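Local coordinates for putative peptidase (Clostridium acetobutylicum, PDB 3K9T), which probably acts in the biosynthesis of modified polysaccharides, binding one zinc ion per subunit, and is not expected to have peptidase activity despite its aminopeptidase-like fold, at residues 245-250 / 269-274; 93-98 / 124-129; 51-56 / 166-171. All blocks are in the same frame, centred on the assembly; numbering follows the deposited sequence.

Interaction 1 of 3, residues 245-250 / 269-274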
# COMPACT_ATOMS: atom_id res chain seq x y z
N ILE A 245 -7.73 23.19 19.46
CA ILE A 245 -7.15 23.37 18.12
C ILE A 245 -7.24 22.06 17.32
O ILE A 245 -6.51 21.10 17.56
CB ILE A 245 -5.74 23.91 18.20
CG1 ILE A 245 -5.77 25.27 18.92
CG2 ILE A 245 -5.15 24.02 16.80
CD1 ILE A 245 -4.41 25.70 19.47
N LYS A 246 -8.17 22.03 16.38
CA LYS A 246 -8.50 20.81 15.65
C LYS A 246 -7.47 20.61 14.56
O LYS A 246 -7.10 19.51 14.27
CB LYS A 246 -9.91 20.91 15.05
CG LYS A 246 -10.73 19.59 14.97
CD LYS A 246 -11.69 19.51 13.70
CE LYS A 246 -13.13 18.90 13.90
NZ LYS A 246 -13.30 17.76 14.85
N MSE A 247 -7.01 21.70 13.97
CA MSE A 247 -6.07 21.66 12.87
C MSE A 247 -5.40 23.03 12.67
O MSE A 247 -5.80 24.03 13.25
CB MSE A 247 -6.76 21.14 11.60
CG MSE A 247 -8.00 21.89 11.09
SE MSE A 247 -8.88 20.87 9.67
CE MSE A 247 -10.57 20.34 10.47
N GLY A 248 -4.33 23.06 11.90
CA GLY A 248 -3.63 24.31 11.68
C GLY A 248 -2.73 24.29 10.48
O GLY A 248 -2.38 23.23 9.99
N LEU A 249 -2.35 25.48 10.01
CA LEU A 249 -1.44 25.64 8.89
C LEU A 249 -0.46 26.76 9.18
O LEU A 249 -0.87 27.80 9.66
CB LEU A 249 -2.23 25.97 7.60
CG LEU A 249 -3.01 24.88 6.87
CD1 LEU A 249 -3.85 25.49 5.77
CD2 LEU A 249 -2.07 23.82 6.33
N VAL A 250 0.83 26.56 8.90
CA VAL A 250 1.82 27.62 8.98
C VAL A 250 2.01 28.16 7.53
O VAL A 250 2.35 27.43 6.59
CB VAL A 250 3.15 27.11 9.54
CG1 VAL A 250 4.21 28.20 9.44
CG2 VAL A 250 3.03 26.55 10.99
N ASP A 269 -1.98 11.73 7.80
CA ASP A 269 -3.34 11.57 7.28
C ASP A 269 -4.41 12.23 8.14
O ASP A 269 -5.57 11.78 8.13
CB ASP A 269 -3.63 10.07 7.05
CG ASP A 269 -3.54 9.26 8.32
OD1 ASP A 269 -3.12 9.80 9.40
OD2 ASP A 269 -3.92 8.07 8.24
N ALA A 270 -4.05 13.28 8.89
CA ALA A 270 -5.01 14.03 9.73
C ALA A 270 -6.02 14.70 8.81
O ALA A 270 -5.80 14.79 7.60
CB ALA A 270 -4.32 15.08 10.58
N GLU A 271 -7.12 15.19 9.37
CA GLU A 271 -8.14 15.80 8.55
C GLU A 271 -7.60 16.93 7.66
O GLU A 271 -7.91 16.97 6.44
CB GLU A 271 -9.31 16.28 9.37
CG GLU A 271 -10.48 16.63 8.48
CD GLU A 271 -11.68 17.17 9.22
OE1 GLU A 271 -11.78 16.92 10.45
OE2 GLU A 271 -12.53 17.82 8.53
N ILE A 272 -6.77 17.79 8.24
CA ILE A 272 -6.19 18.90 7.47
C ILE A 272 -5.34 18.39 6.28
O ILE A 272 -5.40 18.95 5.21
CB ILE A 272 -5.40 19.92 8.38
CG1 ILE A 272 -4.99 21.17 7.60
CG2 ILE A 272 -4.18 19.26 9.02
CD1 ILE A 272 -6.14 21.88 6.93
N ASP A 273 -4.58 17.31 6.46
CA ASP A 273 -3.77 16.72 5.36
C ASP A 273 -4.67 16.26 4.24
O ASP A 273 -4.40 16.53 3.05
CB ASP A 273 -2.99 15.50 5.83
CG ASP A 273 -1.96 15.82 6.90
OD1 ASP A 273 -1.22 16.82 6.75
OD2 ASP A 273 -1.90 15.06 7.90
N LYS A 274 -5.73 15.55 4.63
CA LYS A 274 -6.68 14.98 3.68
C LYS A 274 -7.39 16.11 2.97
O LYS A 274 -7.61 16.04 1.76
CB LYS A 274 -7.65 14.03 4.39
CG LYS A 274 -6.97 12.80 4.99
CD LYS A 274 -7.29 11.48 4.35
CE LYS A 274 -8.51 10.81 5.05
NZ LYS A 274 -8.50 9.28 4.92

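Interaction 2 of 3, residues 93-98 / 124-129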
# COMPACT_ATOMS: atom_id res chain seq x y z
N ASN A 93 18.43 46.57 4.60
CA ASN A 93 18.65 46.18 6.00
C ASN A 93 19.29 44.78 6.12
O ASN A 93 19.66 44.33 7.21
CB ASN A 93 17.41 46.39 6.89
CG ASN A 93 16.19 45.62 6.41
OD1 ASN A 93 16.30 44.48 5.91
ND2 ASN A 93 15.01 46.22 6.60
N LEU A 94 19.43 44.10 4.98
CA LEU A 94 20.13 42.82 4.96
C LEU A 94 21.66 43.01 5.13
O LEU A 94 22.36 42.06 5.48
CB LEU A 94 19.78 42.02 3.70
CG LEU A 94 18.33 41.55 3.45
CD1 LEU A 94 18.30 40.58 2.24
CD2 LEU A 94 17.68 40.88 4.68
N HIS A 95 22.15 44.25 4.91
CA HIS A 95 23.55 44.61 5.15
C HIS A 95 24.03 44.44 6.60
O HIS A 95 25.24 44.41 6.82
CB HIS A 95 23.86 46.06 4.73
CG HIS A 95 23.92 46.28 3.26
ND1 HIS A 95 24.74 45.55 2.43
CD2 HIS A 95 23.27 47.16 2.46
CE1 HIS A 95 24.57 45.95 1.18
NE2 HIS A 95 23.70 46.94 1.17
N VAL A 96 23.13 44.35 7.59
CA VAL A 96 23.53 44.16 8.98
C VAL A 96 23.03 42.81 9.48
O VAL A 96 21.88 42.44 9.23
CB VAL A 96 22.99 45.27 9.94
CG1 VAL A 96 23.33 44.94 11.40
CG2 VAL A 96 23.58 46.60 9.59
N MSE A 97 23.91 42.10 10.18
CA MSE A 97 23.58 40.83 10.80
C MSE A 97 22.61 41.11 11.96
O MSE A 97 22.88 41.92 12.85
CB MSE A 97 24.86 40.15 11.28
CG MSE A 97 24.68 38.81 11.99
SE MSE A 97 26.33 38.28 12.86
CE MSE A 97 27.31 37.75 11.25
N SER A 98 21.45 40.44 11.94
CA SER A 98 20.40 40.72 12.90
C SER A 98 20.92 40.42 14.29
O SER A 98 21.56 39.40 14.49
CB SER A 98 19.14 39.91 12.60
OG SER A 98 18.00 40.42 13.27
N ASP A 124 26.22 38.94 -6.87
CA ASP A 124 25.32 40.06 -6.80
C ASP A 124 24.31 39.98 -5.62
O ASP A 124 23.40 40.80 -5.54
CB ASP A 124 24.54 40.08 -8.11
CG ASP A 124 23.82 38.69 -8.42
OD1 ASP A 124 24.34 37.57 -8.07
OD2 ASP A 124 22.73 38.74 -9.06
N ARG A 125 24.46 39.02 -4.72
CA ARG A 125 23.49 38.85 -3.64
C ARG A 125 24.02 39.27 -2.31
O ARG A 125 25.20 39.11 -2.04
CB ARG A 125 23.02 37.38 -3.58
CG ARG A 125 22.22 36.99 -4.82
CD ARG A 125 21.70 35.61 -4.74
NE ARG A 125 21.05 35.18 -5.99
CZ ARG A 125 20.61 33.94 -6.20
NH1 ARG A 125 20.73 33.03 -5.25
NH2 ARG A 125 20.05 33.60 -7.36
N ILE A 126 23.15 39.83 -1.48
CA ILE A 126 23.51 40.17 -0.11
C ILE A 126 23.00 39.02 0.76
O ILE A 126 21.84 38.66 0.74
CB ILE A 126 22.91 41.51 0.34
CG1 ILE A 126 23.30 42.64 -0.63
CG2 ILE A 126 23.37 41.85 1.78
CD1 ILE A 126 22.46 43.94 -0.49
N PRO A 127 23.90 38.38 1.51
CA PRO A 127 23.38 37.34 2.37
C PRO A 127 22.68 37.89 3.63
O PRO A 127 23.12 38.90 4.18
CB PRO A 127 24.62 36.53 2.75
CG PRO A 127 25.77 37.45 2.58
CD PRO A 127 25.36 38.50 1.57
N TYR A 128 21.61 37.22 4.05
CA TYR A 128 20.92 37.49 5.32
C TYR A 128 21.50 36.64 6.44
O TYR A 128 21.50 35.42 6.37
CB TYR A 128 19.41 37.21 5.16
CG TYR A 128 18.60 37.18 6.45
CD1 TYR A 128 18.55 38.26 7.32
CD2 TYR A 128 17.84 36.07 6.74
CE1 TYR A 128 17.80 38.21 8.50
CE2 TYR A 128 17.08 35.99 7.91
CZ TYR A 128 17.07 37.05 8.79
OH TYR A 128 16.26 36.92 9.89
N LEU A 129 22.02 37.28 7.47
CA LEU A 129 22.59 36.58 8.62
C LEU A 129 21.99 37.13 9.92
O LEU A 129 21.55 38.28 9.99
CB LEU A 129 24.13 36.69 8.64
CG LEU A 129 24.87 36.04 7.46
CD1 LEU A 129 26.28 36.55 7.32
CD2 LEU A 129 24.86 34.56 7.64
O HOH W 1 22.06 40.09 7.35

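Interaction 3 of 3, residues 51-56 / 166-171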
# COMPACT_ATOMS: atom_id res chain seq x y z
N LEU A 51 -5.81 43.37 15.95
CA LEU A 51 -4.95 42.42 16.64
C LEU A 51 -4.85 42.79 18.09
O LEU A 51 -4.90 43.97 18.46
CB LEU A 51 -3.53 42.41 16.12
CG LEU A 51 -3.11 41.90 14.77
CD1 LEU A 51 -1.65 42.35 14.60
CD2 LEU A 51 -3.29 40.35 14.61
N GLU A 52 -4.68 41.77 18.92
CA GLU A 52 -4.21 42.01 20.26
C GLU A 52 -2.67 41.82 20.22
O GLU A 52 -2.17 40.78 19.77
CB GLU A 52 -4.87 41.10 21.27
CG GLU A 52 -4.26 41.34 22.62
CD GLU A 52 -4.92 40.58 23.74
OE1 GLU A 52 -5.71 39.65 23.44
OE2 GLU A 52 -4.61 40.93 24.91
N ILE A 53 -1.95 42.85 20.64
CA ILE A 53 -0.49 42.83 20.67
C ILE A 53 -0.00 42.47 22.07
O ILE A 53 -0.47 43.00 23.07
CB ILE A 53 0.08 44.18 20.20
CG1 ILE A 53 -0.39 44.46 18.76
CG2 ILE A 53 1.61 44.22 20.30
CD1 ILE A 53 0.12 43.49 17.73
N HIS A 54 0.90 41.50 22.15
CA HIS A 54 1.45 41.02 23.42
C HIS A 54 2.92 41.39 23.52
O HIS A 54 3.64 41.40 22.52
CB HIS A 54 1.29 39.49 23.54
CG HIS A 54 -0.13 39.03 23.68
ND1 HIS A 54 -0.71 38.77 24.91
CD2 HIS A 54 -1.08 38.76 22.76
CE1 HIS A 54 -1.96 38.39 24.73
NE2 HIS A 54 -2.21 38.38 23.44
N GLU A 55 3.37 41.69 24.72
CA GLU A 55 4.78 42.00 24.96
C GLU A 55 5.26 41.16 26.14
O GLU A 55 4.81 41.37 27.27
CB GLU A 55 4.98 43.50 25.22
CG GLU A 55 4.66 44.42 24.05
CD GLU A 55 5.74 44.49 22.99
OE1 GLU A 55 6.88 44.08 23.27
OE2 GLU A 55 5.46 45.03 21.88
N VAL A 56 6.12 40.18 25.87
CA VAL A 56 6.63 39.29 26.92
C VAL A 56 8.04 39.74 27.31
O VAL A 56 8.91 39.86 26.45
CB VAL A 56 6.61 37.82 26.46
CG1 VAL A 56 7.01 36.90 27.60
CG2 VAL A 56 5.23 37.47 25.91
N SER A 166 11.13 43.66 25.60
CA SER A 166 10.11 42.66 25.44
C SER A 166 9.94 42.19 24.01
O SER A 166 10.29 42.89 23.05
CB SER A 166 8.78 43.18 25.96
OG SER A 166 8.44 44.36 25.28
N LEU A 167 9.37 40.98 23.90
CA LEU A 167 9.13 40.30 22.64
C LEU A 167 7.67 40.50 22.25
O LEU A 167 6.76 40.15 23.01
CB LEU A 167 9.46 38.80 22.77
CG LEU A 167 9.21 37.88 21.56
CD1 LEU A 167 10.25 36.77 21.50
CD2 LEU A 167 7.84 37.32 21.58
N THR A 168 7.47 41.05 21.05
CA THR A 168 6.15 41.33 20.51
C THR A 168 5.58 40.16 19.74
O THR A 168 6.29 39.56 18.92
CB THR A 168 6.19 42.52 19.51
OG1 THR A 168 6.91 43.61 20.10
CG2 THR A 168 4.74 42.95 19.13
N TYR A 169 4.32 39.82 20.03
CA TYR A 169 3.55 38.96 19.12
C TYR A 169 2.12 39.48 19.01
O TYR A 169 1.60 40.07 19.95
CB TYR A 169 3.60 37.46 19.45
CG TYR A 169 2.84 36.99 20.68
CD1 TYR A 169 1.52 36.68 20.61
CD2 TYR A 169 3.48 36.79 21.86
CE1 TYR A 169 0.85 36.21 21.68
CE2 TYR A 169 2.81 36.31 22.96
CZ TYR A 169 1.51 36.03 22.87
OH TYR A 169 0.83 35.59 23.99
N GLY A 170 1.52 39.27 17.84
CA GLY A 170 0.14 39.69 17.58
C GLY A 170 -0.81 38.51 17.38
O GLY A 170 -0.42 37.46 16.89
N GLU A 171 -2.07 38.72 17.69
CA GLU A 171 -3.05 37.64 17.66
C GLU A 171 -4.45 38.17 17.34
O GLU A 171 -4.89 39.20 17.87
CB GLU A 171 -3.02 36.97 19.02
CG GLU A 171 -3.91 35.80 19.23
CD GLU A 171 -3.66 35.15 20.61
OE1 GLU A 171 -2.81 35.64 21.39
OE2 GLU A 171 -4.28 34.11 20.91

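Interaction 1 of 3, residues 245-250 / 269-274
The side chain of M247, a selenomethionine, lies across I272 at the start of helix 271-282 and reaches on to E271. Its CB is 3.7 Å from CB of I272, and its SE follows at 3.8 Å from the same CB, the flexible unbranched chain running obliquely over the β-branched one. With chi1 at 57°, CG of M247 sits between the backbone N and the carbonyl carbon, and a bend at chi3 brings CE to 3.6 Å from CD of E271. There the methyl touches the carboxylate carbon and both oxygens; the polar end of E271 is engaged elsewhere, OE2 accepting a hydrogen bond from N356. Farther along the strand, L249 CD2 meets CG1 of I272 at 4.1 Å. G248, between M247 and L249, has no side chain; its carbonyl oxygen lies near I272 CG1. No hydrogen bond joins the segments. The helix start is secured locally: D273 OD2 accepts from N of the N-cap residue A270 at 3.0 Å. Apolar residues suit this buried seam, where strand 245-250, hydrogen-bonded to strand 181-187 in the mixed sheet, receives helix 271-282, while I353, Y346 and V349 of helix 336-355 and Y262 of strand 260-263 close around the same side chains.

Interaction 2 of 3, residues 93-98 / 124-129
L94 and Y128 make one of the apolar contacts between these two loop segments: CD2 of the leucine is 3.8 Å from CD1 of the tyrosine, a slim methyl offered to the ring as the two side chains cross at about a right angle. I126, being branched, can meet two neighbours at once. Its CG2 reaches CB of L94 at 4.1 Å, while CD1 approaches CE1 of the H95 ring at 3.4 Å; CG1 anti to the carbonyl carbon (chi1 -55°) sends that longer branch to the imidazole. The ring is held from elsewhere, ND1 being hydrogen-bonded to the carbonyl oxygen of S140. Further along, CG of M97 rests 4.0 Å from CB of L129.

Of polar links, a single direct hydrogen bond crosses the contact, from S98 N to L129 O, 2.9 Å and nearly straight at 164°. The same oxygen also receives a CA-H...O contact from M97. A water supplies a second link: it accepts from L129 N at 2.8 Å and lies 2.7 Å from L94 O and 3.0 Å from V96 O.

The carbonyls of L94, V96 and L129 and the amides of S98 and L129 thus find partners without regular strand pairing, apolar side chains and ring carbons packing beside them. Y128, whose ring meets those of the zinc ligands H190 and H325, also touches L94 through CD1, so this part of the insert probably helps shape the metal's surroundings.

Interaction 3 of 3, residues 51-56 / 166-171
Strand 52-56 runs antiparallel to strand 166-171, their axes at 157° and 4.3 Å apart at the closest, with E52-E171, H54-Y169 and V56-L167 as the hydrogen-bonded pairs and I53-G170 and E55-T168 as the non-hydrogen-bonded ones. Each hydrogen-bonded pair has both its amides engaged; H54 N to Y169 O is short, 2.7 Å.

On the face that carries H54 and Y169, the imidazole lies near-parallel to the phenol ring, planes 14° apart, but slid so that overlap is slight. What sits over the centre of the tyrosine ring is CB of H54, 3.6 Å from the centroid in a CH-pi contact. CG of Y169, placed between its backbone N and carbonyl carbon (chi1 72°), brings one face of the ring against H54 CB, and CG2 of V56 meets the ring's edge, 4.0 Å from CE2. The phenol OH is hydrogen-bonded to R237, and E171 forms a salt bridge with R221.

On the other face E55 spreads its carboxylate over two hydroxyls. S166 OG donates to OE1 at 2.6 Å and T168 OG1 to OE2 at 2.7 Å, the latter from above the carboxylate plane; a bend at chi2 turns the group back across the neighbouring strand. R39 adds a salt bridge to OE1, which probably favours the charged form. The methyls I53 CG2 and T168 CG2 touch where the two side chains cross obliquely, and G170, lacking a side chain, admits CD1 of I53 against its CA at 3.8 Å.

Helix 36-45 packs on the I53 and T168 face and helix 229-237 on the V56 and Y169 face. Helices on both faces of a mixed sheet make the three-layer alpha-beta-alpha arrangement of the aminopeptidase-like fold; this antiparallel pair forms one edge of that sheet.

In the fold
From the N terminus, the chain passes helix 36-45 and enters strand 52-57, whose partner strand comes more than a hundred residues later. Interaction 3 closes that long excursion, bringing strand 166-174 back beside it at the edge of the mixed sheet. The excursion holds the insert, and within it interaction 2 joins two of its loops, so the smaller closure lies wholly inside the larger. Interaction 1 comes later, in series with both: it closes a short loop of 18 residues that includes strand 260-263 and draws helix 271-282 onto an inner strand of the same sheet. Interactions 1 and 2 lie on opposite sides of the chain's centre, their centres about 35 Å apart.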